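Local coordinates for outer membrane protein TP0453 (Treponema pallidum, PDB 3K8G), which associates with the outer membrane as a lipoprotein, alters membrane permeability at acidic pH and might take part in ligand transport, at residues L12-S17 and S131-R136; L23-A28 and Q160-Y165; A56-F61 and R69-G74. All coordinates share one frame; numbering follows the deposited sequence.

Interaction 1: residues L12-S17 and S131-R136; sequences LGVVGS and SKMLSR
Arg136, in the segment 131-136, reaches to the last turn of helix 11-15 and takes hold of the carbonyl oxygen of Val14. Here an arginine side chain binds a carbonyl in the last turn of a short helix, where two helices meet and carbonyls lack the amide partners they would have further back. The grip is side-on, with two nitrogens sharing one acceptor: NE and NH2 of Arg136 each lie 2.9 Å from Val14 O. That oxygen sits almost in the guanidinium plane, yet both nitrogens approach it from the same face of the carbonyl, with NE well above the carbonyl plane. A bend at chi3 (-64°) turns the guanidinium back toward the helix end, while CD of Arg136 passes 3.4 Å from Gly13 O. Over one face of the guanidinium lies Gly16 CA, in the residue that leaves the helix with positive phi (110°). NH2 also forms a salt bridge with Glu128, which would help to hold the planar group in this rotation and probably offsets the nearby charge of Arg69.

Beside this polar grip, Met133 supplies the apolar part. Its CG stands anti to the backbone N (chi1 -179°) and the chain runs on extended, crossing Val14 at about a right angle but lying alongside Val15, pointing the same way. Further along, Met133 packs on Cys119 and Ile121, so helix 130-135 is seated on strand 117-123. The methyl CE of Met133 ends 3.7 Å from Val14 CG1 and 4.2 Å from Val15 CG1.

Interaction 2: residues L23-A28 and Q160-Y165; sequences LYFPVA and QTVALY
Tyr24 and Ala163 face each other as an antiparallel hydrogen-bonded pair and exchange both backbone bonds. Tyr24 N gives to Ala163 O at 2.9 Å, and Ala163 N returns a bond to Tyr24 O at the same length and somewhat straighter, 166° at the hydrogen against 154°. Each of the two carbonyls also receives a CA-H from the other strand: Leu23 CA lies 3.4 Å from Ala163 O, and Val162 CA approaches Tyr24 O in the same way.

No backbone N-H bond can follow at Pro26, which has none to give. Its ring turns toward the other segment instead, with CD 3.1 Å from Thr161 O. Beyond it the two segments stay linked through Asn30, whose ND2 donates to the carbonyls of both Pro26 and Gln160.

Packing differs on the two faces. On the face of Leu23 and Leu164, the leucines meet through one methyl each, CD2 to CD2 at 4.1 Å. Phe25 CE1 lies 3.7 Å from Val162 CG1, the two side chains crossing at a slant, and the phenylalanine also rests on Leu33, Ile34 and Ile37 of amphipathic helix 31-41. On the face of Tyr24 and Ala163, the CB atoms of the pair are 4.3 Å apart; with CG anti to the backbone N, the tyrosine ring swings away from Ala163 and meets that of Tyr58 on the neighbouring strand.

Strands 21-26 and 162-166 run antiparallel, their short axes at 178°, as neighbours in the U-shaped beta-half-barrel whose large hydrophobic cavity opens when amphipathic helices including 31-41 move away.

Interaction 3: residues A56-F61 and R69-G74; sequences AVYGAF and RLFGSG
Tyr58 N donates to Phe71 O at 2.8 Å, nearly straight at 172°, and Phe71 N answers to Tyr58 O at 2.8 Å. The same oxygen of Phe71 also lies at the edge of the Tyr58 ring, 3.4 Å from CD2, and receives the CA-H of Val57. Two further hydrogen-bonded pairs flank this one: Ala60 with Arg69, and Ala56 with Ser73, where the bond from Ala56 N is weak.

The two strands, 54-62 and 67-74, form an antiparallel beta hairpin within the half-barrel. On one face the side chains of Tyr58 and Phe71 lie side by side, with CD2 of Tyr58 4.0 Å from CD2 of Phe71 and at that ring's edge. Pro11, at the start of helix 11-15, touches both side chains, and Tyr58 OH bonds to Cys153 O.

The other face has Gly59 and Gly72 where side chains would sit. Leu70 fills the room over Gly59: with CG anti to the carbonyl carbon (chi1 -54°), its CD2 settles 3.7 Å from Gly59 CA and 4.1 Å from Val57 CG1.

How the interactions relate
From the N terminus, helix 11-15 comes first, and interaction 1 joins it to helix 130-135, closing a long loop. Strand 21-26 follows within that loop; its pairing with 162-166 in interaction 2 closes a second long loop that ends beyond helix 130-135, so interactions 1 and 2 cross. Interaction 3 is a local hairpin contained in both loops. Strand 54-62 lies between 67-74 and 21-26: it pairs with the first in interaction 3 and with the second through Leu23 O to Gly59 N (2.8 Å). Interactions 1 and 3 touch where Arg69 NH1 reaches Val15 O and where Met133 CE packs on Leu70 O. Together they tie two helices to four strands of the half-barrel.

Interaction 1: residues L12-S17 and S131-R136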
ATOM      1  N   LEU A  12      -0.751  -2.411  11.142  1.00 10.50           N
ATOM      2  CA  LEU A  12       0.615  -2.667  10.610  1.00 10.58           C
ATOM      3  C   LEU A  12       1.208  -3.974  11.163  1.00 11.15           C
ATOM      4  O   LEU A  12       1.917  -4.663  10.455  1.00 10.16           O
ATOM      5  CB  LEU A  12       1.558  -1.472  10.870  1.00 11.71           C
ATOM      6  CG  LEU A  12       1.120  -0.221  10.041  1.00 16.39           C
ATOM      7  CD1 LEU A  12       1.855   1.049  10.483  1.00 18.47           C
ATOM      8  CD2 LEU A  12       1.249  -0.455   8.534  1.00 15.15           C
ATOM      9  N   GLY A  13       0.879  -4.308  12.409  1.00  9.36           N
ATOM     10  CA  GLY A  13       1.325  -5.592  12.995  1.00 10.46           C
ATOM     11  C   GLY A  13       0.607  -6.767  12.372  1.00  8.93           C
ATOM     12  O   GLY A  13       1.123  -7.882  12.387  1.00 11.22           O
ATOM     13  N   VAL A  14      -0.580  -6.516  11.811  1.00 10.11           N
ATOM     14  CA  VAL A  14      -1.352  -7.587  11.150  1.00 11.21           C
ATOM     15  C   VAL A  14      -0.865  -7.889   9.729  1.00 10.46           C
ATOM     16  O   VAL A  14      -0.746  -9.059   9.343  1.00 11.00           O
ATOM     17  CB  VAL A  14      -2.887  -7.290  11.104  1.00 12.19           C
ATOM     18  CG1 VAL A  14      -3.643  -8.432  10.341  1.00 10.08           C
ATOM     19  CG2 VAL A  14      -3.476  -7.071  12.501  1.00 10.68           C
ATOM     20  N   VAL A  15      -0.574  -6.862   8.928  1.00 11.37           N
ATOM     21  CA  VAL A  15      -0.043  -7.127   7.575  1.00 11.06           C
ATOM     22  C   VAL A  15       1.374  -7.755   7.648  1.00 12.46           C
ATOM     23  O   VAL A  15       1.784  -8.485   6.750  1.00 12.55           O
ATOM     24  CB  VAL A  15      -0.098  -5.894   6.622  1.00 10.41           C
ATOM     25  CG1 VAL A  15      -1.582  -5.416   6.497  1.00 11.77           C
ATOM     26  CG2 VAL A  15       0.796  -4.731   7.133  1.00 10.89           C
ATOM     27  N   GLY A  16       2.109  -7.457   8.709  1.00 12.83           N
ATOM     28  CA  GLY A  16       3.337  -8.192   9.010  1.00 10.62           C
ATOM     29  C   GLY A  16       4.618  -7.428   8.823  1.00 11.45           C
ATOM     30  O   GLY A  16       4.687  -6.478   8.055  1.00 11.03           O
ATOM     31  N   SER A  17       5.648  -7.895   9.526  1.00  9.89           N
ATOM     32  CA  SER A  17       7.036  -7.467   9.396  1.00 10.84           C
ATOM     33  C   SER A  17       7.747  -8.011   8.164  1.00 10.31           C
ATOM     34  O   SER A  17       7.416  -9.065   7.684  1.00 12.34           O
ATOM     35  CB  SER A  17       7.826  -8.036  10.618  1.00 12.95           C
ATOM     36  OG  SER A  17       7.542  -7.202  11.683  1.00 19.96           O
ATOM     37  N   SER A 131      -5.047 -17.961   7.789  1.00 12.54           N
ATOM     38  CA  SER A 131      -5.026 -18.191   9.246  1.00 13.35           C
ATOM     39  C   SER A 131      -3.750 -17.705   9.923  1.00 10.21           C
ATOM     40  O   SER A 131      -3.766 -17.341  11.114  1.00 12.08           O
ATOM     41  CB  SER A 131      -5.349 -19.659   9.643  1.00 15.45           C
ATOM     42  OG  SER A 131      -4.186 -20.406   9.753  1.00 14.41           O
ATOM     43  N   LYS A 132      -2.642 -17.649   9.174  1.00 12.42           N
ATOM     44  CA  LYS A 132      -1.405 -17.097   9.719  1.00 11.16           C
ATOM     45  C   LYS A 132      -1.490 -15.573   9.871  1.00 11.45           C
ATOM     46  O   LYS A 132      -1.054 -15.020  10.903  1.00 10.78           O
ATOM     47  CB  LYS A 132      -0.182 -17.523   8.896  1.00 10.79           C
ATOM     48  CG  LYS A 132       1.123 -17.040   9.466  1.00 14.07           C
ATOM     49  CD  LYS A 132       2.329 -17.719   8.768  1.00 20.48           C
ATOM     50  CE  LYS A 132       3.620 -17.300   9.480  1.00 24.32           C
ATOM     51  NZ  LYS A 132       4.771 -17.464   8.578  1.00 31.83           N
ATOM     52  N   MET A 133      -2.037 -14.903   8.853  1.00 10.14           N
ATOM     53  CA  MET A 133      -2.305 -13.453   8.979  1.00 10.77           C
ATOM     54  C   MET A 133      -3.244 -13.147  10.133  1.00 10.81           C
ATOM     55  O   MET A 133      -2.963 -12.246  10.948  1.00 11.13           O
ATOM     56  CB  MET A 133      -2.890 -12.891   7.716  1.00  9.49           C
ATOM     57  CG  MET A 133      -3.141 -11.385   7.813  1.00  8.92           C
ATOM     58  SD  MET A 133      -3.499 -10.730   6.175  1.00 14.95           S
ATOM     59  CE  MET A 133      -3.810  -8.965   6.637  1.00 10.96           C
ATOM     60  N   LEU A 134      -4.339 -13.906  10.220  1.00 10.02           N
ATOM     61  CA  LEU A 134      -5.308 -13.716  11.310  1.00 13.83           C
ATOM     62  C   LEU A 134      -4.723 -13.949  12.697  1.00 13.19           C
ATOM     63  O   LEU A 134      -5.145 -13.300  13.650  1.00 13.61           O
ATOM     64  CB  LEU A 134      -6.585 -14.556  11.107  1.00 12.64           C
ATOM     65  CG  LEU A 134      -7.409 -14.146   9.890  1.00 15.66           C
ATOM     66  CD1 LEU A 134      -8.618 -15.066   9.733  1.00 17.03           C
ATOM     67  CD2 LEU A 134      -7.853 -12.661   9.947  1.00 23.92           C
ATOM     68  N   SER A 135      -3.737 -14.845  12.820  1.00 13.69           N
ATOM     69  CA  SER A 135      -3.086 -15.074  14.124  1.00 11.58           C
ATOM     70  C   SER A 135      -2.405 -13.786  14.680  1.00 11.68           C
ATOM     71  O   SER A 135      -2.176 -13.655  15.902  1.00  9.12           O
ATOM     72  CB  SER A 135      -2.048 -16.185  14.051  1.00 11.44           C
ATOM     73  OG  SER A 135      -0.884 -15.735  13.375  1.00 11.89           O
ATOM     74  N   ARG A 136      -2.093 -12.857  13.775  1.00  8.79           N
ATOM     75  CA  ARG A 136      -1.476 -11.589  14.151  1.00 10.58           C
ATOM     76  C   ARG A 136      -2.494 -10.584  14.725  1.00 10.48           C
ATOM     77  O   ARG A 136      -2.118  -9.521  15.210  1.00 11.43           O
ATOM     78  CB  ARG A 136      -0.634 -11.016  13.002  1.00  9.36           C
ATOM     79  CG  ARG A 136       0.610 -11.936  12.684  1.00 11.24           C
ATOM     80  CD  ARG A 136       1.692 -11.227  11.795  1.00  6.56           C
ATOM     81  NE  ARG A 136       1.126 -10.926  10.489  1.00 13.24           N
ATOM     82  CZ  ARG A 136       1.214 -11.746   9.430  1.00 13.08           C
ATOM     83  NH1 ARG A 136       1.881 -12.898   9.556  1.00 11.40           N
ATOM     84  NH2 ARG A 136       0.662 -11.390   8.254  1.00  5.47           N
TER

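Interaction 2: residues L23-A28 and Q160-Y165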
ATOM      1  N   LEU A  23       2.280   0.407   2.662  1.00  8.72           N
ATOM      2  CA  LEU A  23       1.378   1.365   2.022  1.00  9.73           C
ATOM      3  C   LEU A  23       0.251   1.740   2.971  1.00 10.04           C
ATOM      4  O   LEU A  23      -0.221   0.929   3.758  1.00  8.66           O
ATOM      5  CB  LEU A  23       0.748   0.768   0.747  1.00 12.02           C
ATOM      6  CG  LEU A  23       1.692   0.159  -0.294  1.00 15.36           C
ATOM      7  CD1 LEU A  23       1.970  -1.350   0.054  1.00 15.06           C
ATOM      8  CD2 LEU A  23       1.059   0.279  -1.712  1.00 17.20           C
ATOM      9  N   TYR A  24      -0.172   2.994   2.917  1.00  9.97           N
ATOM     10  CA  TYR A  24      -1.360   3.376   3.628  1.00 10.61           C
ATOM     11  C   TYR A  24      -2.192   4.307   2.720  1.00 13.10           C
ATOM     12  O   TYR A  24      -1.678   5.315   2.224  1.00  9.56           O
ATOM     13  CB  TYR A  24      -0.962   4.082   4.936  1.00 10.89           C
ATOM     14  CG  TYR A  24      -2.123   4.781   5.576  1.00 10.03           C
ATOM     15  CD1 TYR A  24      -3.090   4.076   6.273  1.00 14.41           C
ATOM     16  CD2 TYR A  24      -2.247   6.170   5.476  1.00 12.82           C
ATOM     17  CE1 TYR A  24      -4.201   4.760   6.867  1.00 13.32           C
ATOM     18  CE2 TYR A  24      -3.348   6.864   6.049  1.00 15.32           C
ATOM     19  CZ  TYR A  24      -4.292   6.154   6.751  1.00 17.71           C
ATOM     20  OH  TYR A  24      -5.341   6.857   7.312  1.00 17.83           O
ATOM     21  N   PHE A  25      -3.467   3.961   2.512  1.00 12.88           N
ATOM     22  CA  PHE A  25      -4.376   4.780   1.690  1.00 16.64           C
ATOM     23  C   PHE A  25      -5.628   5.141   2.507  1.00 17.43           C
ATOM     24  O   PHE A  25      -6.441   4.262   2.757  1.00 16.69           O
ATOM     25  CB  PHE A  25      -4.915   3.962   0.516  1.00 15.68           C
ATOM     26  CG  PHE A  25      -3.871   3.490  -0.476  1.00 20.09           C
ATOM     27  CD1 PHE A  25      -3.682   4.166  -1.678  1.00 19.55           C
ATOM     28  CD2 PHE A  25      -3.162   2.319  -0.256  1.00 24.15           C
ATOM     29  CE1 PHE A  25      -2.753   3.729  -2.617  1.00 23.76           C
ATOM     30  CE2 PHE A  25      -2.225   1.873  -1.190  1.00 25.98           C
ATOM     31  CZ  PHE A  25      -2.019   2.572  -2.363  1.00 23.51           C
ATOM     32  N   PRO A  26      -5.809   6.422   2.876  1.00 17.31           N
ATOM     33  CA  PRO A  26      -7.163   6.835   3.280  1.00 17.76           C
ATOM     34  C   PRO A  26      -8.082   6.700   2.061  1.00 17.32           C
ATOM     35  O   PRO A  26      -7.723   7.146   0.990  1.00 18.77           O
ATOM     36  CB  PRO A  26      -6.996   8.308   3.700  1.00 20.15           C
ATOM     37  CG  PRO A  26      -5.544   8.685   3.454  1.00 15.01           C
ATOM     38  CD  PRO A  26      -4.838   7.534   2.808  1.00 19.89           C
ATOM     39  N   VAL A  27      -9.225   6.039   2.188  1.00 18.77           N
ATOM     40  CA  VAL A  27     -10.064   5.827   0.994  1.00 19.87           C
ATOM     41  C   VAL A  27     -10.674   7.153   0.488  1.00 20.81           C
ATOM     42  O   VAL A  27     -10.688   7.391  -0.706  1.00 20.94           O
ATOM     43  CB  VAL A  27     -11.127   4.740   1.213  1.00 21.31           C
ATOM     44  CG1 VAL A  27     -12.070   4.606   0.003  1.00 21.08           C
ATOM     45  CG2 VAL A  27     -10.414   3.383   1.508  1.00 19.52           C
ATOM     46  N   ALA A  28     -11.150   8.000   1.399  1.00 21.25           N
ATOM     47  CA  ALA A  28     -11.724   9.329   1.010  1.00 22.05           C
ATOM     48  C   ALA A  28     -10.689  10.218   0.323  1.00 20.80           C
ATOM     49  O   ALA A  28      -9.593  10.464   0.861  1.00 20.60           O
ATOM     50  CB  ALA A  28     -12.336  10.032   2.205  1.00 19.39           C
ATOM     51  N   GLN A 160      -5.963  13.064   3.892  1.00 20.89           N
ATOM     52  CA  GLN A 160      -6.186  12.168   2.747  1.00 19.33           C
ATOM     53  C   GLN A 160      -4.865  11.810   2.039  1.00 17.79           C
ATOM     54  O   GLN A 160      -4.851  11.356   0.899  1.00 15.51           O
ATOM     55  CB  GLN A 160      -7.172  12.812   1.774  1.00 19.51           C
ATOM     56  CG  GLN A 160      -8.444  13.305   2.532  1.00 22.91           C
ATOM     57  CD  GLN A 160      -9.590  13.636   1.614  1.00 25.43           C
ATOM     58  OE1 GLN A 160      -9.380  14.039   0.469  1.00 21.18           O
ATOM     59  NE2 GLN A 160     -10.815  13.473   2.114  1.00 27.48           N
ATOM     60  N   THR A 161      -3.762  12.009   2.749  1.00 17.64           N
ATOM     61  CA  THR A 161      -2.420  11.696   2.238  1.00 15.29           C
ATOM     62  C   THR A 161      -2.218  10.177   2.171  1.00 13.34           C
ATOM     63  O   THR A 161      -2.441   9.474   3.149  1.00 12.09           O
ATOM     64  CB  THR A 161      -1.349  12.354   3.112  1.00 15.57           C
ATOM     65  OG1 THR A 161      -1.522  13.776   3.061  1.00 14.86           O
ATOM     66  CG2 THR A 161       0.061  12.049   2.611  1.00 14.67           C
ATOM     67  N   VAL A 162      -1.774   9.718   1.009  1.00 12.19           N
ATOM     68  CA  VAL A 162      -1.342   8.347   0.745  1.00 11.60           C
ATOM     69  C   VAL A 162       0.145   8.263   1.155  1.00 11.15           C
ATOM     70  O   VAL A 162       0.925   9.154   0.823  1.00 11.92           O
ATOM     71  CB  VAL A 162      -1.494   8.015  -0.759  1.00 10.70           C
ATOM     72  CG1 VAL A 162      -0.909   6.596  -1.119  1.00 13.68           C
ATOM     73  CG2 VAL A 162      -2.957   8.110  -1.186  1.00 12.71           C
ATOM     74  N   ALA A 163       0.515   7.224   1.911  1.00  9.65           N
ATOM     75  CA  ALA A 163       1.914   7.089   2.393  1.00 10.62           C
ATOM     76  C   ALA A 163       2.544   5.790   1.886  1.00 11.70           C
ATOM     77  O   ALA A 163       1.909   4.736   1.932  1.00  9.30           O
ATOM     78  CB  ALA A 163       1.946   7.153   3.960  1.00 12.09           C
ATOM     79  N   LEU A 164       3.799   5.843   1.418  1.00  9.85           N
ATOM     80  CA  LEU A 164       4.485   4.617   1.073  1.00 11.74           C
ATOM     81  C   LEU A 164       5.836   4.624   1.754  1.00 10.28           C
ATOM     82  O   LEU A 164       6.469   5.680   1.867  1.00 11.31           O
ATOM     83  CB  LEU A 164       4.685   4.461  -0.441  1.00  9.76           C
ATOM     84  CG  LEU A 164       3.469   3.904  -1.221  1.00 18.06           C
ATOM     85  CD1 LEU A 164       2.602   5.048  -1.662  1.00 21.05           C
ATOM     86  CD2 LEU A 164       3.961   3.107  -2.425  1.00 25.40           C
ATOM     87  N   TYR A 165       6.246   3.458   2.233  1.00 10.43           N
ATOM     88  CA  TYR A 165       7.607   3.313   2.710  1.00  9.15           C
ATOM     89  C   TYR A 165       8.268   2.186   1.929  1.00 10.00           C
ATOM     90  O   TYR A 165       7.778   1.040   1.944  1.00  9.44           O
ATOM     91  CB  TYR A 165       7.608   2.994   4.203  1.00  9.86           C
ATOM     92  CG  TYR A 165       9.032   2.815   4.739  1.00 10.01           C
ATOM     93  CD1 TYR A 165       9.956   3.837   4.593  1.00 13.52           C
ATOM     94  CD2 TYR A 165       9.435   1.639   5.410  1.00 13.10           C
ATOM     95  CE1 TYR A 165      11.250   3.715   5.074  1.00 18.52           C
ATOM     96  CE2 TYR A 165      10.747   1.537   5.917  1.00 21.88           C
ATOM     97  CZ  TYR A 165      11.635   2.597   5.732  1.00 21.51           C
ATOM     98  OH  TYR A 165      12.952   2.567   6.183  1.00 29.70           O
TER

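Interaction 3: residues A56-F61 and R69-G74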
ATOM      1  N   ALA A  56     -10.006   3.139   5.529  1.00 13.45           N
ATOM      2  CA  ALA A  56      -8.547   3.154   5.366  1.00 14.58           C
ATOM      3  C   ALA A  56      -8.009   1.758   5.061  1.00 13.12           C
ATOM      4  O   ALA A  56      -8.519   0.761   5.580  1.00 14.38           O
ATOM      5  CB  ALA A  56      -7.870   3.705   6.633  1.00 13.52           C
ATOM      6  N   VAL A  57      -7.001   1.704   4.191  1.00 13.35           N
ATOM      7  CA  VAL A  57      -6.371   0.448   3.801  1.00 13.30           C
ATOM      8  C   VAL A  57      -4.862   0.509   4.194  1.00 12.89           C
ATOM      9  O   VAL A  57      -4.171   1.464   3.848  1.00 11.96           O
ATOM     10  CB  VAL A  57      -6.498   0.213   2.266  1.00 15.27           C
ATOM     11  CG1 VAL A  57      -5.692  -1.036   1.819  1.00 14.17           C
ATOM     12  CG2 VAL A  57      -7.987   0.015   1.839  1.00 13.87           C
ATOM     13  N   TYR A  58      -4.381  -0.528   4.871  1.00 12.04           N
ATOM     14  CA  TYR A  58      -2.968  -0.680   5.247  1.00  9.57           C
ATOM     15  C   TYR A  58      -2.443  -1.846   4.430  1.00 11.56           C
ATOM     16  O   TYR A  58      -3.119  -2.877   4.323  1.00 12.46           O
ATOM     17  CB  TYR A  58      -2.873  -1.026   6.735  1.00 11.46           C
ATOM     18  CG  TYR A  58      -3.508  -0.005   7.622  1.00 14.51           C
ATOM     19  CD1 TYR A  58      -2.730   0.969   8.248  1.00 18.26           C
ATOM     20  CD2 TYR A  58      -4.893   0.013   7.824  1.00 19.72           C
ATOM     21  CE1 TYR A  58      -3.305   1.932   9.077  1.00 19.11           C
ATOM     22  CE2 TYR A  58      -5.484   0.990   8.645  1.00 24.04           C
ATOM     23  CZ  TYR A  58      -4.677   1.944   9.262  1.00 24.57           C
ATOM     24  OH  TYR A  58      -5.238   2.907  10.083  1.00 24.23           O
ATOM     25  N   GLY A  59      -1.270  -1.701   3.809  1.00 11.97           N
ATOM     26  CA  GLY A  59      -0.813  -2.764   2.949  1.00 12.22           C
ATOM     27  C   GLY A  59       0.672  -3.049   3.144  1.00 11.09           C
ATOM     28  O   GLY A  59       1.432  -2.180   3.530  1.00  8.83           O
ATOM     29  N   ALA A  60       1.065  -4.266   2.802  1.00 10.68           N
ATOM     30  CA  ALA A  60       2.470  -4.667   2.796  1.00  9.65           C
ATOM     31  C   ALA A  60       2.672  -5.544   1.534  1.00 10.47           C
ATOM     32  O   ALA A  60       1.868  -6.459   1.270  1.00 11.89           O
ATOM     33  CB  ALA A  60       2.799  -5.441   4.042  1.00  9.63           C
ATOM     34  N   PHE A  61       3.694  -5.221   0.748  1.00  9.14           N
ATOM     35  CA  PHE A  61       4.082  -6.070  -0.403  1.00 11.28           C
ATOM     36  C   PHE A  61       5.379  -6.834  -0.098  1.00 11.25           C
ATOM     37  O   PHE A  61       6.373  -6.226   0.345  1.00 10.29           O
ATOM     38  CB  PHE A  61       4.320  -5.200  -1.642  1.00  9.73           C
ATOM     39  CG  PHE A  61       4.947  -5.979  -2.776  1.00 10.23           C
ATOM     40  CD1 PHE A  61       4.222  -6.955  -3.426  1.00 12.39           C
ATOM     41  CD2 PHE A  61       6.262  -5.759  -3.135  1.00 11.27           C
ATOM     42  CE1 PHE A  61       4.809  -7.702  -4.478  1.00 13.64           C
ATOM     43  CE2 PHE A  61       6.849  -6.500  -4.159  1.00 13.86           C
ATOM     44  CZ  PHE A  61       6.103  -7.477  -4.817  1.00 16.04           C
ATOM     45  N   ARG A  69      -0.459  -8.051   1.285  1.00  9.96           N
ATOM     46  CA  ARG A  69      -1.341  -8.340   2.400  1.00  9.62           C
ATOM     47  C   ARG A  69      -1.941  -7.035   2.787  1.00 10.76           C
ATOM     48  O   ARG A  69      -1.201  -6.067   2.965  1.00 10.24           O
ATOM     49  CB  ARG A  69      -0.557  -8.901   3.577  1.00 10.49           C
ATOM     50  CG  ARG A  69       0.264 -10.180   3.204  1.00 11.76           C
ATOM     51  CD  ARG A  69       0.874 -10.808   4.480  1.00 12.17           C
ATOM     52  NE  ARG A  69       1.961 -11.707   4.075  1.00 11.13           N
ATOM     53  CZ  ARG A  69       3.058 -11.920   4.783  1.00 11.03           C
ATOM     54  NH1 ARG A  69       3.239 -11.315   5.967  1.00  9.43           N
ATOM     55  NH2 ARG A  69       3.984 -12.733   4.306  1.00  9.11           N
ATOM     56  N   LEU A  70      -3.268  -7.007   2.940  1.00 11.87           N
ATOM     57  CA  LEU A  70      -3.981  -5.749   3.120  1.00  9.99           C
ATOM     58  C   LEU A  70      -4.919  -5.867   4.302  1.00  9.72           C
ATOM     59  O   LEU A  70      -5.570  -6.880   4.515  1.00 11.62           O
ATOM     60  CB  LEU A  70      -4.812  -5.400   1.862  1.00 12.36           C
ATOM     61  CG  LEU A  70      -4.023  -5.380   0.545  1.00 18.67           C
ATOM     62  CD1 LEU A  70      -4.913  -5.561  -0.657  1.00 26.44           C
ATOM     63  CD2 LEU A  70      -3.235  -4.059   0.492  1.00 17.87           C
ATOM     64  N   PHE A  71      -5.012  -4.790   5.051  1.00 10.52           N
ATOM     65  CA  PHE A  71      -5.922  -4.712   6.146  1.00 11.87           C
ATOM     66  C   PHE A  71      -6.774  -3.452   5.993  1.00 13.06           C
ATOM     67  O   PHE A  71      -6.240  -2.363   5.793  1.00 11.78           O
ATOM     68  CB  PHE A  71      -5.127  -4.689   7.457  1.00 11.35           C
ATOM     69  CG  PHE A  71      -5.988  -4.648   8.685  1.00 12.12           C
ATOM     70  CD1 PHE A  71      -6.234  -5.806   9.418  1.00 18.45           C
ATOM     71  CD2 PHE A  71      -6.525  -3.438   9.128  1.00 14.42           C
ATOM     72  CE1 PHE A  71      -7.014  -5.769  10.588  1.00 15.00           C
ATOM     73  CE2 PHE A  71      -7.332  -3.393  10.290  1.00 18.99           C
ATOM     74  CZ  PHE A  71      -7.553  -4.553  11.015  1.00 12.61           C
ATOM     75  N   GLY A  72      -8.093  -3.628   6.062  1.00 12.11           N
ATOM     76  CA  GLY A  72      -9.034  -2.491   5.890  1.00 14.17           C
ATOM     77  C   GLY A  72      -9.840  -2.214   7.150  1.00 12.87           C
ATOM     78  O   GLY A  72     -10.260  -3.149   7.808  1.00 11.60           O
ATOM     79  N   SER A  73      -9.999  -0.932   7.522  1.00 14.95           N
ATOM     80  CA  SER A  73     -10.927  -0.563   8.596  1.00 18.07           C
ATOM     81  C   SER A  73     -12.139  -0.026   7.884  1.00 16.56           C
ATOM     82  O   SER A  73     -11.997   0.803   6.980  1.00 15.26           O
ATOM     83  CB  SER A  73     -10.366   0.554   9.486  1.00 18.85           C
ATOM     84  OG  SER A  73      -9.094   0.177   9.981  1.00 31.97           O
ATOM     85  N   GLY A  74     -13.320  -0.501   8.273  1.00 16.43           N
ATOM     86  CA  GLY A  74     -14.545  -0.033   7.637  1.00 18.55           C
ATOM     87  C   GLY A  74     -15.773  -0.531   8.367  1.00 19.29           C
ATOM     88  O   GLY A  74     -15.737  -0.805   9.568  1.00 16.07           O
TER